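Local coordinates for protein serpin-ZX (Arabidopsis thaliana, PDB 3LE2) that inhibits metacaspase-9 through cleavage of its reactive centre loop and covalent binding, and limits the death-promoting protease RD21A, at residues V82-S87 with D232-S237. Sequence-based numbering, arbitrary orientation.
Sequences VLADGS and DKRQFS. With ACT (acetate ion), chain C.
The C-terminal end of helix 68-83 is held here by an arginine from the loop that leads into strand 236-243. The guanidinium of Arg-234 reaches Ala-84, the first residue beyond the helix. It grips Ala-84 O end-on with two nitrogens. NH1 lies 2.6 Å from Ala-84 O, and the longer bond runs from NH2 to the same oxygen. The oxygen sits near the guanidinium plane, yet both nitrogens approach it from one face of the carbonyl plane. NH1 also comes within 2.8 Å of Val-82 O, in the last turn of the helix. The positive charge beside the helix C-terminus is consistent with a favourable interaction with the helix dipole.

Asp-232 of the same loop takes the NE/NH2 edge, sharing NH2 with Ala-84 O. The carboxylate meets it side-on: Arg-234 NE binds the syn lone pair of Asp-232 OD1 almost straight (172°), and NH2 forms a salt bridge of 2.7 Å with OD2. OD1 also accepts from Arg-234 N and closes an Asx turn. Asp-232 thus orients both the backbone and the side chain of Arg-234. The bend at chi3 (-55°) brings the arginine head back to this carboxylate.

In the serpin fold helix 68-83 is helix D, and strands 220-226, 236-243, 370-376 and 382-388 belong to beta-sheet B. The contact joins the C-terminal end of helix D to the entry of a central sheet B strand. Gly-86 packs its CA against the ion pair, 3.2 Å from Arg-234 NH2 and 3.5 Å from Asp-232 OD2. Phe-236 brings CZ over one guanidinium face, offset toward the rim. Its ring edge also faces Val-82 O, with CZ 3.7 Å away. Glu-376 of strand 370-376 touches Val-82, Arg-234 and Phe-236.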
loop_
_atom_site.group_PDB
_atom_site.type_symbol
_atom_site.label_atom_id
_atom_site.label_comp_id
_atom_site.label_asym_id
_atom_site.label_seq_id
_atom_site.Cartn_x
_atom_site.Cartn_y
_atom_site.Cartn_z
ATOM N N VAL A 82 -4.626 -12.420 -0.423
ATOM C CA VAL A 82 -4.819 -11.158 -1.121
ATOM C C VAL A 82 -3.501 -10.736 -1.780
ATOM O O VAL A 82 -3.493 -10.157 -2.859
ATOM C CB VAL A 82 -5.303 -10.061 -0.156
ATOM C CG1 VAL A 82 -5.196 -8.666 -0.809
ATOM C CG2 VAL A 82 -6.734 -10.348 0.296
ATOM N N LEU A 83 -2.390 -11.059 -1.130
ATOM C CA LEU A 83 -1.077 -10.641 -1.601
ATOM C C LEU A 83 -0.442 -11.644 -2.560
ATOM O O LEU A 83 0.604 -11.372 -3.120
ATOM C CB LEU A 83 -0.141 -10.383 -0.422
ATOM C CG LEU A 83 -0.487 -9.140 0.393
ATOM C CD1 LEU A 83 0.635 -8.779 1.339
ATOM C CD2 LEU A 83 -0.818 -7.973 -0.542
ATOM N N ALA A 84 -1.088 -12.792 -2.742
ATOM C CA ALA A 84 -0.595 -13.834 -3.632
ATOM C C ALA A 84 -0.546 -13.333 -5.063
ATOM O O ALA A 84 -1.350 -12.499 -5.457
ATOM C CB ALA A 84 -1.493 -15.078 -3.543
ATOM N N ASP A 85 0.395 -13.851 -5.842
ATOM C CA ASP A 85 0.477 -13.527 -7.260
ATOM C C ASP A 85 -0.757 -14.056 -7.993
ATOM O O ASP A 85 -1.233 -15.163 -7.729
ATOM C CB ASP A 85 1.742 -14.145 -7.854
ATOM C CG ASP A 85 1.942 -13.774 -9.310
ATOM O OD1 ASP A 85 1.349 -12.772 -9.772
ATOM O OD2 ASP A 85 2.703 -14.491 -9.992
ATOM N N GLY A 86 -1.284 -13.272 -8.917
ATOM C CA GLY A 86 -2.465 -13.706 -9.625
ATOM C C GLY A 86 -2.173 -14.013 -11.071
ATOM O O GLY A 86 -3.053 -14.462 -11.800
ATOM N N SER A 87 -0.934 -13.776 -11.490
ATOM C CA SER A 87 -0.582 -13.896 -12.897
ATOM C C SER A 87 -0.763 -15.317 -13.433
ATOM O O SER A 87 -1.199 -15.500 -14.569
ATOM C CB SER A 87 0.846 -13.408 -13.141
ATOM O OG SER A 87 1.764 -14.121 -12.333
ATOM N N ASP A 232 -8.527 -15.348 -11.665
ATOM C CA ASP A 232 -8.283 -14.921 -10.301
ATOM C C ASP A 232 -9.627 -14.554 -9.676
ATOM O O ASP A 232 -10.429 -13.840 -10.283
ATOM C CB ASP A 232 -7.333 -13.720 -10.304
ATOM C CG ASP A 232 -6.720 -13.455 -8.949
ATOM O OD1 ASP A 232 -7.248 -13.963 -7.931
ATOM O OD2 ASP A 232 -5.705 -12.729 -8.908
ATOM N N LYS A 233 -9.880 -15.060 -8.472
ATOM C CA LYS A 233 -11.120 -14.765 -7.748
ATOM C C LYS A 233 -11.113 -13.348 -7.168
ATOM O O LYS A 233 -12.164 -12.731 -6.973
ATOM C CB LYS A 233 -11.316 -15.759 -6.602
ATOM C CG LYS A 233 -11.690 -17.175 -7.018
ATOM C CD LYS A 233 -12.348 -17.903 -5.844
ATOM C CE LYS A 233 -12.952 -19.240 -6.246
ATOM N NZ LYS A 233 -13.766 -19.820 -5.135
ATOM N N ARG A 234 -9.923 -12.842 -6.872
ATOM C CA ARG A 234 -9.808 -11.507 -6.314
ATOM C C ARG A 234 -10.200 -10.458 -7.341
ATOM O O ARG A 234 -10.030 -10.654 -8.543
ATOM C CB ARG A 234 -8.399 -11.281 -5.782
ATOM C CG ARG A 234 -8.055 -12.279 -4.688
ATOM C CD ARG A 234 -6.568 -12.399 -4.451
ATOM N NE ARG A 234 -5.837 -12.733 -5.665
ATOM C CZ ARG A 234 -4.520 -12.608 -5.771
ATOM N NH1 ARG A 234 -3.830 -12.160 -4.735
ATOM N NH2 ARG A 234 -3.894 -12.923 -6.897
ATOM N N GLN A 235 -10.770 -9.363 -6.863
ATOM C CA GLN A 235 -11.096 -8.250 -7.734
ATOM C C GLN A 235 -10.360 -6.999 -7.264
ATOM O O GLN A 235 -10.720 -6.394 -6.251
ATOM C CB GLN A 235 -12.608 -7.994 -7.770
ATOM C CG GLN A 235 -12.977 -6.732 -8.581
ATOM C CD GLN A 235 -12.498 -6.808 -10.029
ATOM O OE1 GLN A 235 -11.603 -6.067 -10.456
ATOM N NE2 GLN A 235 -13.089 -7.723 -10.790
ATOM N N PHE A 236 -9.331 -6.608 -8.004
ATOM C CA PHE A 236 -8.565 -5.427 -7.638
ATOM C C PHE A 236 -9.084 -4.232 -8.408
ATOM O O PHE A 236 -9.521 -4.365 -9.545
ATOM C CB PHE A 236 -7.087 -5.627 -7.966
ATOM C CG PHE A 236 -6.440 -6.756 -7.218
ATOM C CD1 PHE A 236 -6.284 -8.000 -7.811
ATOM C CD2 PHE A 236 -5.973 -6.568 -5.927
ATOM C CE1 PHE A 236 -5.685 -9.038 -7.127
ATOM C CE2 PHE A 236 -5.357 -7.602 -5.234
ATOM C CZ PHE A 236 -5.212 -8.837 -5.833
ATOM N N SER A 237 -9.038 -3.066 -7.781
ATOM C CA SER A 237 -9.315 -1.805 -8.467
ATOM C C SER A 237 -8.393 -0.714 -7.935
ATOM O O SER A 237 -7.827 -0.828 -6.841
ATOM C CB SER A 237 -10.774 -1.378 -8.274
ATOM O OG SER A 237 -11.651 -2.424 -8.630
HETATM C C ACT C . -15.352 -0.190 -8.801
HETATM O O ACT C . -14.288 -0.548 -9.381
HETATM O OXT ACT C . -15.427 1.016 -8.455
HETATM C CH3 ACT C . -16.482 -1.145 -8.539
#